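Thiosulfate sulfurtransferase (Pseudomonas aeruginosa, PDB 1YT8) probably transfers sulfur from thiosulfate to cyanide, as a sulfurtransferase built from four repeated rhodanese-like domains. Local coordinates at residues Thr283-Val288 with Val326-Asp331; Glu292-Gly297 with Gly364-Pro369; His298-Arg303 with Phe360-Ala365. One frame throughout, in Å; residues are numbered along the deposited sequence.

Contact 1: Thr283-Val288 with Val326-Asp331; sequences TYLLDV and VLVDDD
Strands 283-287 and 326-328 run parallel, their axes 22° apart and 4.6 Å at closest approach, with Leu-285 beside Val-326, Leu-286 beside Leu-327 and Asp-287 beside Val-328. Four backbone hydrogen bonds set this register: Val-326 N to Tyr-284 O, Leu-286 N to Val-326 O at 2.9 Å, Val-328 N to Leu-286 O, and Val-288 N to Val-328 O. Leu-286 O also meets the CA-H of Leu-327, CA to O 3.3 Å. Side chains alternate between the two faces of the sheet. On the face of Leu-285, Val-326 and Val-328, the leucine swings its CG away from its backbone N (chi1 -180°), which carries CD1 across to the neighbouring strand. There CD1 lies 3.8 Å from both Val-326 CG1 and Val-328 CG2, one methyl bridging two valines. Helix 269-277 packs on this side through Leu-272 and Trp-275. The other face carries Leu-286 and Leu-327, where Leu-327 CD2 reaches Leu-286 CB at 3.9 Å and CD1 meets Val-288 CG1 at 4.1 Å, these last two side chains crossing at about a right angle. Leu-310 of helix 307-312 and residues of helix 334-344 close over them. At the strand's C-terminal end Asp-287, on the face of Leu-285, forms a salt bridge through OD2 with Arg-289; past strand 324-328, Asp-329 OD1 accepts Asp-331 N at 3.0 Å in an Asx turn, and its OD2 accepts from Ala-335 N. Backbone hydrogen bonds within the sheet, with aliphatic side chains under helices on both sides, imply a core pair of a rhodanese domain, with charged groups gathered at the C-terminal ends of the strands.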
loop_
_atom_site.group_PDB
_atom_site.type_symbol
_atom_site.label_atom_id
_atom_site.label_comp_id
_atom_site.label_asym_id
_atom_site.label_seq_id
_atom_site.Cartn_x
_atom_site.Cartn_y
_atom_site.Cartn_z
ATOM N N THR A 283 -4.561 -13.560 11.497
ATOM C CA THR A 283 -4.299 -14.309 10.271
ATOM C C THR A 283 -4.908 -13.595 9.070
ATOM O O THR A 283 -6.124 -13.460 8.975
ATOM C CB THR A 283 -4.894 -15.738 10.358
ATOM O OG1 THR A 283 -4.313 -16.427 11.471
ATOM C CG2 THR A 283 -4.602 -16.520 9.081
ATOM N N TYR A 284 -4.053 -13.130 8.164
ATOM C CA TYR A 284 -4.500 -12.433 6.961
ATOM C C TYR A 284 -4.573 -13.427 5.801
ATOM O O TYR A 284 -3.578 -14.070 5.478
ATOM C CB TYR A 284 -3.505 -11.330 6.572
ATOM C CG TYR A 284 -3.283 -10.230 7.589
ATOM C CD1 TYR A 284 -4.228 -9.220 7.779
ATOM C CD2 TYR A 284 -2.095 -10.164 8.319
ATOM C CE1 TYR A 284 -3.992 -8.166 8.669
ATOM C CE2 TYR A 284 -1.850 -9.118 9.210
ATOM C CZ TYR A 284 -2.801 -8.125 9.378
ATOM O OH TYR A 284 -2.558 -7.100 10.255
ATOM N N LEU A 285 -5.742 -13.547 5.179
ATOM C CA LEU A 285 -5.922 -14.440 4.032
ATOM C C LEU A 285 -5.809 -13.548 2.796
ATOM O O LEU A 285 -6.700 -12.741 2.529
ATOM C CB LEU A 285 -7.302 -15.099 4.086
ATOM C CG LEU A 285 -7.645 -16.075 2.956
ATOM C CD1 LEU A 285 -6.618 -17.211 2.916
ATOM C CD2 LEU A 285 -9.046 -16.627 3.178
ATOM N N LEU A 286 -4.725 -13.708 2.042
ATOM C CA LEU A 286 -4.457 -12.859 0.878
ATOM C C LEU A 286 -4.308 -13.556 -0.481
ATOM O O LEU A 286 -3.583 -14.536 -0.607
ATOM C CB LEU A 286 -3.193 -12.051 1.160
ATOM C CG LEU A 286 -3.113 -11.444 2.565
ATOM C CD1 LEU A 286 -1.713 -10.901 2.801
ATOM C CD2 LEU A 286 -4.154 -10.349 2.722
ATOM N N ASP A 287 -4.983 -13.008 -1.494
ATOM C CA ASP A 287 -4.966 -13.525 -2.870
ATOM C C ASP A 287 -3.943 -12.707 -3.676
ATOM O O ASP A 287 -4.156 -11.517 -3.919
ATOM C CB ASP A 287 -6.362 -13.361 -3.488
ATOM C CG ASP A 287 -6.525 -14.105 -4.809
ATOM O OD1 ASP A 287 -5.627 -14.022 -5.675
ATOM O OD2 ASP A 287 -7.576 -14.760 -4.988
ATOM N N VAL A 288 -2.850 -13.343 -4.096
ATOM C CA VAL A 288 -1.792 -12.646 -4.832
ATOM C C VAL A 288 -1.903 -12.596 -6.362
ATOM O O VAL A 288 -0.976 -12.140 -7.046
ATOM C CB VAL A 288 -0.402 -13.225 -4.463
ATOM C CG1 VAL A 288 -0.143 -13.044 -2.969
ATOM C CG2 VAL A 288 -0.318 -14.702 -4.846
ATOM N N VAL A 326 -1.510 -16.004 5.019
ATOM C CA VAL A 326 -1.823 -17.202 4.235
ATOM C C VAL A 326 -2.065 -16.728 2.801
ATOM O O VAL A 326 -2.972 -15.938 2.547
ATOM C CB VAL A 326 -3.083 -17.915 4.756
ATOM C CG1 VAL A 326 -3.409 -19.105 3.864
ATOM C CG2 VAL A 326 -2.860 -18.379 6.184
ATOM N N LEU A 327 -1.257 -17.211 1.862
ATOM C CA LEU A 327 -1.379 -16.766 0.478
ATOM C C LEU A 327 -2.100 -17.712 -0.472
ATOM O O LEU A 327 -1.887 -18.930 -0.450
ATOM C CB LEU A 327 0.009 -16.435 -0.079
ATOM C CG LEU A 327 0.855 -15.459 0.741
ATOM C CD1 LEU A 327 2.060 -15.020 -0.091
ATOM C CD2 LEU A 327 0.018 -14.240 1.151
ATOM N N VAL A 328 -2.932 -17.116 -1.324
ATOM C CA VAL A 328 -3.730 -17.848 -2.301
ATOM C C VAL A 328 -3.384 -17.553 -3.763
ATOM O O VAL A 328 -3.165 -16.407 -4.143
ATOM C CB VAL A 328 -5.238 -17.519 -2.129
ATOM C CG1 VAL A 328 -6.073 -18.285 -3.158
ATOM C CG2 VAL A 328 -5.689 -17.850 -0.713
ATOM N N ASP A 329 -3.326 -18.608 -4.567
ATOM C CA ASP A 329 -3.114 -18.491 -6.009
ATOM C C ASP A 329 -3.661 -19.778 -6.616
ATOM O O ASP A 329 -3.982 -20.717 -5.886
ATOM C CB ASP A 329 -1.634 -18.257 -6.388
ATOM C CG ASP A 329 -0.801 -19.536 -6.453
ATOM O OD1 ASP A 329 -1.353 -20.646 -6.619
ATOM O OD2 ASP A 329 0.442 -19.416 -6.367
ATOM N N ASP A 330 -3.790 -19.820 -7.938
ATOM C CA ASP A 330 -4.319 -21.003 -8.611
ATOM C C ASP A 330 -3.339 -21.503 -9.662
ATOM O O ASP A 330 -3.740 -22.119 -10.650
ATOM C CB ASP A 330 -5.657 -20.670 -9.281
ATOM C CG ASP A 330 -5.560 -19.479 -10.239
ATOM O OD1 ASP A 330 -4.434 -19.051 -10.567
ATOM O OD2 ASP A 330 -6.617 -18.973 -10.676
ATOM N N ASP A 331 -2.053 -21.251 -9.434
ATOM C CA ASP A 331 -1.018 -21.631 -10.391
ATOM C C ASP A 331 0.188 -22.340 -9.786
ATOM O O ASP A 331 0.964 -22.968 -10.505
ATOM C CB ASP A 331 -0.532 -20.382 -11.122
ATOM C CG ASP A 331 -0.117 -19.283 -10.164
ATOM O OD1 ASP A 331 -1.012 -18.564 -9.665
ATOM O OD2 ASP A 331 1.098 -19.149 -9.896
#

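Contact 2: Glu292-Gly297 with Gly364-Pro369; sequences EEYEAG and GAWSAP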
loop_
_atom_site.group_PDB
_atom_site.type_symbol
_atom_site.label_atom_id
_atom_site.label_comp_id
_atom_site.label_asym_id
_atom_site.label_seq_id
_atom_site.Cartn_x
_atom_site.Cartn_y
_atom_site.Cartn_z
ATOM N N GLU A 292 -8.142 -8.768 -11.798
ATOM C CA GLU A 292 -9.148 -9.364 -12.676
ATOM C C GLU A 292 -9.499 -10.791 -12.264
ATOM O O GLU A 292 -10.673 -11.158 -12.205
ATOM C CB GLU A 292 -8.658 -9.368 -14.127
ATOM C CG GLU A 292 -8.508 -7.996 -14.788
ATOM C CD GLU A 292 -7.373 -7.153 -14.215
ATOM O OE1 GLU A 292 -6.335 -7.718 -13.812
ATOM O OE2 GLU A 292 -7.514 -5.913 -14.188
ATOM N N GLU A 293 -8.476 -11.596 -11.993
ATOM C CA GLU A 293 -8.681 -12.977 -11.579
ATOM C C GLU A 293 -9.437 -13.017 -10.257
ATOM O O GLU A 293 -10.370 -13.800 -10.086
ATOM C CB GLU A 293 -7.335 -13.678 -11.426
ATOM C CG GLU A 293 -6.635 -13.944 -12.740
ATOM C CD GLU A 293 -5.201 -14.374 -12.544
ATOM O OE1 GLU A 293 -4.363 -13.503 -12.225
ATOM O OE2 GLU A 293 -4.917 -15.580 -12.696
ATOM N N TYR A 294 -9.025 -12.163 -9.327
ATOM C CA TYR A 294 -9.660 -12.085 -8.021
ATOM C C TYR A 294 -11.162 -11.828 -8.168
ATOM O O TYR A 294 -11.980 -12.574 -7.631
ATOM C CB TYR A 294 -9.030 -10.958 -7.196
ATOM C CG TYR A 294 -9.682 -10.745 -5.846
ATOM C CD1 TYR A 294 -9.324 -11.525 -4.746
ATOM C CD2 TYR A 294 -10.677 -9.780 -5.675
ATOM C CE1 TYR A 294 -9.943 -11.346 -3.503
ATOM C CE2 TYR A 294 -11.304 -9.595 -4.440
ATOM C CZ TYR A 294 -10.931 -10.382 -3.360
ATOM O OH TYR A 294 -11.545 -10.206 -2.141
ATOM N N GLU A 295 -11.519 -10.776 -8.899
ATOM C CA GLU A 295 -12.924 -10.432 -9.092
ATOM C C GLU A 295 -13.703 -11.506 -9.843
ATOM O O GLU A 295 -14.914 -11.646 -9.656
ATOM C CB GLU A 295 -13.045 -9.077 -9.802
ATOM C CG GLU A 295 -12.761 -7.892 -8.872
ATOM C CD GLU A 295 -12.761 -6.548 -9.583
ATOM O OE1 GLU A 295 -13.711 -6.270 -10.346
ATOM O OE2 GLU A 295 -11.814 -5.759 -9.367
ATOM N N ALA A 296 -13.009 -12.273 -10.679
ATOM C CA ALA A 296 -13.653 -13.345 -11.434
ATOM C C ALA A 296 -14.069 -14.469 -10.487
ATOM O O ALA A 296 -15.015 -15.208 -10.760
ATOM C CB ALA A 296 -12.701 -13.883 -12.497
ATOM N N GLY A 297 -13.354 -14.588 -9.371
ATOM C CA GLY A 297 -13.650 -15.616 -8.392
ATOM C C GLY A 297 -12.535 -15.734 -7.370
ATOM O O GLY A 297 -11.371 -15.885 -7.737
ATOM N N GLY A 364 -16.521 -10.637 -7.501
ATOM C CA GLY A 364 -16.598 -9.192 -7.387
ATOM C C GLY A 364 -15.443 -8.584 -6.617
ATOM O O GLY A 364 -14.525 -9.284 -6.184
ATOM N N ALA A 365 -15.493 -7.269 -6.445
ATOM C CA ALA A 365 -14.453 -6.544 -5.730
ATOM C C ALA A 365 -14.476 -6.870 -4.240
ATOM O O ALA A 365 -15.500 -7.293 -3.700
ATOM C CB ALA A 365 -14.631 -5.050 -5.938
ATOM N N TRP A 366 -13.337 -6.675 -3.583
ATOM C CA TRP A 366 -13.220 -6.934 -2.152
ATOM C C TRP A 366 -14.063 -5.931 -1.368
ATOM O O TRP A 366 -14.056 -4.738 -1.666
ATOM C CB TRP A 366 -11.755 -6.817 -1.717
ATOM C CG TRP A 366 -11.528 -6.977 -0.237
ATOM C CD1 TRP A 366 -11.791 -8.083 0.521
ATOM C CD2 TRP A 366 -10.964 -6.005 0.655
ATOM N NE1 TRP A 366 -11.423 -7.863 1.829
ATOM C CE2 TRP A 366 -10.914 -6.596 1.939
ATOM C CE3 TRP A 366 -10.497 -4.693 0.494
ATOM C CZ2 TRP A 366 -10.411 -5.918 3.058
ATOM C CZ3 TRP A 366 -9.998 -4.019 1.607
ATOM C CH2 TRP A 366 -9.960 -4.635 2.873
ATOM N N SER A 367 -14.795 -6.418 -0.372
ATOM C CA SER A 367 -15.617 -5.544 0.455
ATOM C C SER A 367 -14.954 -5.418 1.822
ATOM O O SER A 367 -15.024 -6.331 2.649
ATOM C CB SER A 367 -17.026 -6.117 0.605
ATOM O OG SER A 367 -17.844 -5.234 1.348
ATOM N N ALA A 368 -14.304 -4.283 2.048
ATOM C CA ALA A 368 -13.607 -4.033 3.303
ATOM C C ALA A 368 -14.535 -4.103 4.512
ATOM O O ALA A 368 -15.676 -3.637 4.461
ATOM C CB ALA A 368 -12.930 -2.674 3.249
ATOM N N PRO A 369 -14.059 -4.702 5.615
ATOM C CA PRO A 369 -14.879 -4.808 6.825
ATOM C C PRO A 369 -15.005 -3.435 7.474
ATOM O O PRO A 369 -14.004 -2.747 7.691
ATOM C CB PRO A 369 -14.093 -5.792 7.684
ATOM C CG PRO A 369 -12.674 -5.468 7.324
ATOM C CD PRO A 369 -12.739 -5.327 5.818
#
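With CG set opposite the backbone N (chi1 177°), Tyr-294 extends off helix 291-296 and brings its hydroxyl end up to Trp-366. The two aromatic side chains cross at a slant without stacking. Tyr-294 OH lies 3.4 Å from Trp-366 CD1 and equally close to its CB, while the ring carbon CE2 meets that CB at 3.9 Å. Backbone atoms of the 364-369 segment approach the tyrosine too: Trp-366 N stands at the ring's edge, near its plane, 3.7 Å from CE2. The hydroxyl has its polar partner elsewhere, in a hydrogen bond with Ser-302 O, and this fixes the end of the phenol beside the indole. Ala-368 CA sits 3.6 Å above one face of the indole, displaced toward its rim. In the rhodanese-like fold the helix belongs to a connection between parallel strands, 283-287 and 303-304, and the 364-369 segment is part of the long loop that follows strand 348-352 and leads on to strand 378-379, the first of the next five-stranded sheet. The loop is tied to the C-terminal end of helix 291-296 by Gly-364 N, which donates to Glu-295 O at 2.9 Å, nearly straight at 172° and on a lone pair in the carbonyl plane. A weaker complement runs the other way, from the CA-H of Glu-295 to Gly-364 O. Beyond its CG, Glu-295 is extended and lies alongside the loop, CG being 3.5 Å from Gly-364 O. Farther along the loop, Trp-366 and Pro-369 touch Ala-57 of helix 51-58.

Contact 3: His298-Arg303 with Phe360-Ala365; sequences HLPGSR and FSERGA
A single antiparallel bridge, His-298 with Glu-362, joins the connection between helix 291-296 and strand 303-304 to the loop after strand 348-352. The pair is hydrogen-bonded in both directions: His-298 N donates to Glu-362 O at 2.7 Å, and Glu-362 N returns a more bent bond to His-298 O. The histidine then folds back over its partner, because its CG stands between the backbone N and the carbonyl carbon (chi1 56°). That places Glu-362 O 3.2 Å above the centre of the imidazole plane. Around the edge of the ring, in its plane, lie Glu-362 OE2, Gly-364 O and one water. Glu-362 OE2 approaches CE1 at 2.9 Å, the carboxylate plane turned 77° from the ring, while NE2 gives a weak bond to Gly-364 O. The water joins NE2 to OE2 and also donates to Ala-365 O. A second water, donating to OE2 and to Ser-302 O, extends this bridging network. Tyr-294 stacks on the histidine ring. The other branch of the carboxylate, OE1, runs past Pro-300, 3.1 Å from its CA. On the inner side Leu-299 CD1 sits over the centre of the Phe-360 ring, 3.7 Å from its centroid and 11° off the normal, a CH-pi contact beside Val-328. Ser-302 N and OG both bond to Leu-299 O, the hydroxyl at 2.6 Å on a lone pair. With Pro-300 and Gly-301 at its two central positions, the turn from Leu-299 to Ser-302 has the Pro-Gly corner classic for a type II beta turn, here leading into an outer strand of the rhodanese-like sheet.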
loop_
_atom_site.group_PDB
_atom_site.type_symbol
_atom_site.label_atom_id
_atom_site.label_comp_id
_atom_site.label_asym_id
_atom_site.label_seq_id
_atom_site.Cartn_x
_atom_site.Cartn_y
_atom_site.Cartn_z
ATOM N N HIS A 298 -12.885 -15.672 -6.088
ATOM C CA HIS A 298 -11.890 -15.759 -5.025
ATOM C C HIS A 298 -12.443 -16.428 -3.773
ATOM O O HIS A 298 -13.657 -16.574 -3.623
ATOM C CB HIS A 298 -11.375 -14.357 -4.684
ATOM C CG HIS A 298 -12.451 -13.389 -4.300
ATOM N ND1 HIS A 298 -13.011 -13.354 -3.040
ATOM C CD2 HIS A 298 -13.066 -12.413 -5.009
ATOM C CE1 HIS A 298 -13.921 -12.398 -2.990
ATOM N NE2 HIS A 298 -13.974 -11.812 -4.172
ATOM N N LEU A 299 -11.545 -16.833 -2.879
ATOM C CA LEU A 299 -11.950 -17.492 -1.643
ATOM C C LEU A 299 -12.655 -16.540 -0.696
ATOM O O LEU A 299 -12.237 -15.395 -0.526
ATOM C CB LEU A 299 -10.741 -18.094 -0.921
ATOM C CG LEU A 299 -10.348 -19.534 -1.255
ATOM C CD1 LEU A 299 -9.899 -19.641 -2.702
ATOM C CD2 LEU A 299 -9.238 -19.969 -0.320
ATOM N N PRO A 300 -13.741 -17.002 -0.061
ATOM C CA PRO A 300 -14.462 -16.135 0.872
ATOM C C PRO A 300 -13.520 -15.698 1.987
ATOM O O PRO A 300 -12.749 -16.506 2.508
ATOM C CB PRO A 300 -15.580 -17.038 1.388
ATOM C CG PRO A 300 -15.850 -17.936 0.214
ATOM C CD PRO A 300 -14.451 -18.281 -0.248
ATOM N N GLY A 301 -13.569 -14.417 2.336
ATOM C CA GLY A 301 -12.719 -13.916 3.401
ATOM C C GLY A 301 -11.344 -13.456 2.959
ATOM O O GLY A 301 -10.600 -12.887 3.757
ATOM N N SER A 302 -10.995 -13.696 1.698
ATOM C CA SER A 302 -9.688 -13.286 1.203
ATOM C C SER A 302 -9.721 -11.870 0.641
ATOM O O SER A 302 -10.752 -11.404 0.152
ATOM C CB SER A 302 -9.180 -14.269 0.137
ATOM O OG SER A 302 -9.979 -14.248 -1.035
ATOM N N ARG A 303 -8.585 -11.187 0.738
ATOM C CA ARG A 303 -8.441 -9.822 0.248
ATOM C C ARG A 303 -7.545 -9.858 -0.984
ATOM O O ARG A 303 -6.649 -10.696 -1.077
ATOM C CB ARG A 303 -7.803 -8.938 1.327
ATOM C CG ARG A 303 -7.501 -7.510 0.875
ATOM C CD ARG A 303 -6.902 -6.657 1.994
ATOM N NE ARG A 303 -6.672 -5.288 1.541
ATOM C CZ ARG A 303 -6.320 -4.270 2.322
ATOM N NH1 ARG A 303 -6.144 -4.445 3.627
ATOM N NH2 ARG A 303 -6.151 -3.068 1.792
ATOM N N PHE A 360 -12.925 -21.004 -5.279
ATOM C CA PHE A 360 -12.924 -19.598 -5.678
ATOM C C PHE A 360 -14.366 -19.239 -6.020
ATOM O O PHE A 360 -14.685 -18.884 -7.154
ATOM C CB PHE A 360 -12.016 -19.412 -6.896
ATOM C CG PHE A 360 -10.565 -19.699 -6.619
ATOM C CD1 PHE A 360 -9.682 -18.667 -6.317
ATOM C CD2 PHE A 360 -10.085 -21.007 -6.630
ATOM C CE1 PHE A 360 -8.344 -18.933 -6.029
ATOM C CE2 PHE A 360 -8.748 -21.281 -6.342
ATOM C CZ PHE A 360 -7.877 -20.242 -6.041
ATOM N N SER A 361 -15.229 -19.334 -5.011
ATOM C CA SER A 361 -16.657 -19.085 -5.164
ATOM C C SER A 361 -17.144 -17.639 -5.068
ATOM O O SER A 361 -18.109 -17.268 -5.737
ATOM C CB SER A 361 -17.416 -19.940 -4.147
ATOM O OG SER A 361 -16.909 -19.740 -2.835
ATOM N N GLU A 362 -16.490 -16.830 -4.243
ATOM C CA GLU A 362 -16.892 -15.437 -4.065
ATOM C C GLU A 362 -16.459 -14.581 -5.255
ATOM O O GLU A 362 -15.319 -14.665 -5.709
ATOM C CB GLU A 362 -16.294 -14.903 -2.760
ATOM C CG GLU A 362 -16.923 -13.623 -2.249
ATOM C CD GLU A 362 -16.411 -13.249 -0.870
ATOM O OE1 GLU A 362 -16.649 -14.025 0.080
ATOM O OE2 GLU A 362 -15.766 -12.187 -0.735
ATOM N N ARG A 363 -17.365 -13.744 -5.752
ATOM C CA ARG A 363 -17.063 -12.918 -6.913
ATOM C C ARG A 363 -17.227 -11.420 -6.692
ATOM O O ARG A 363 -17.970 -10.983 -5.814
ATOM C CB ARG A 363 -17.936 -13.370 -8.087
ATOM C CG ARG A 363 -17.986 -14.885 -8.206
ATOM C CD ARG A 363 -18.679 -15.374 -9.464
ATOM N NE ARG A 363 -18.847 -16.827 -9.430
ATOM C CZ ARG A 363 -17.847 -17.699 -9.335
ATOM N NH1 ARG A 363 -16.590 -17.276 -9.267
ATOM N NH2 ARG A 363 -18.101 -19.000 -9.294
ATOM N N GLY A 364 -16.521 -10.637 -7.501
ATOM C CA GLY A 364 -16.598 -9.192 -7.387
ATOM C C GLY A 364 -15.443 -8.584 -6.617
ATOM O O GLY A 364 -14.525 -9.284 -6.184
ATOM N N ALA A 365 -15.493 -7.269 -6.445
ATOM C CA ALA A 365 -14.453 -6.544 -5.730
ATOM C C ALA A 365 -14.476 -6.870 -4.240
ATOM O O ALA A 365 -15.500 -7.293 -3.700
ATOM C CB ALA A 365 -14.631 -5.050 -5.938
HETATM O O HOH W 1 -16.154 -9.970 -2.917
HETATM O O HOH W 2 -13.395 -11.578 0.895
HETATM O O HOH W 3 -16.218 -12.921 2.319
#

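In the fold
Strand 283-287 comes first and is followed by helix 291-296 and the turn of 298-303, so the first halves of all three contacts lie consecutively along the chain. The second halves follow later. Contact 1 closes its loop at strand 324-328, contact 3 at 360-365 and contact 2 at 364-369. Contact 3 therefore lies inside the loop of contact 2, their closing segments overlapping at Gly-364 and Ala-365, whereas contact 1 crosses both. Contact 1 joins two neighbouring strands of the parallel sheet. Contacts 2 and 3, with centres about 6 Å apart, tie the loop after strand 348-352 to the helix and turn beside that sheet, where Phe-360 packs on Val-328.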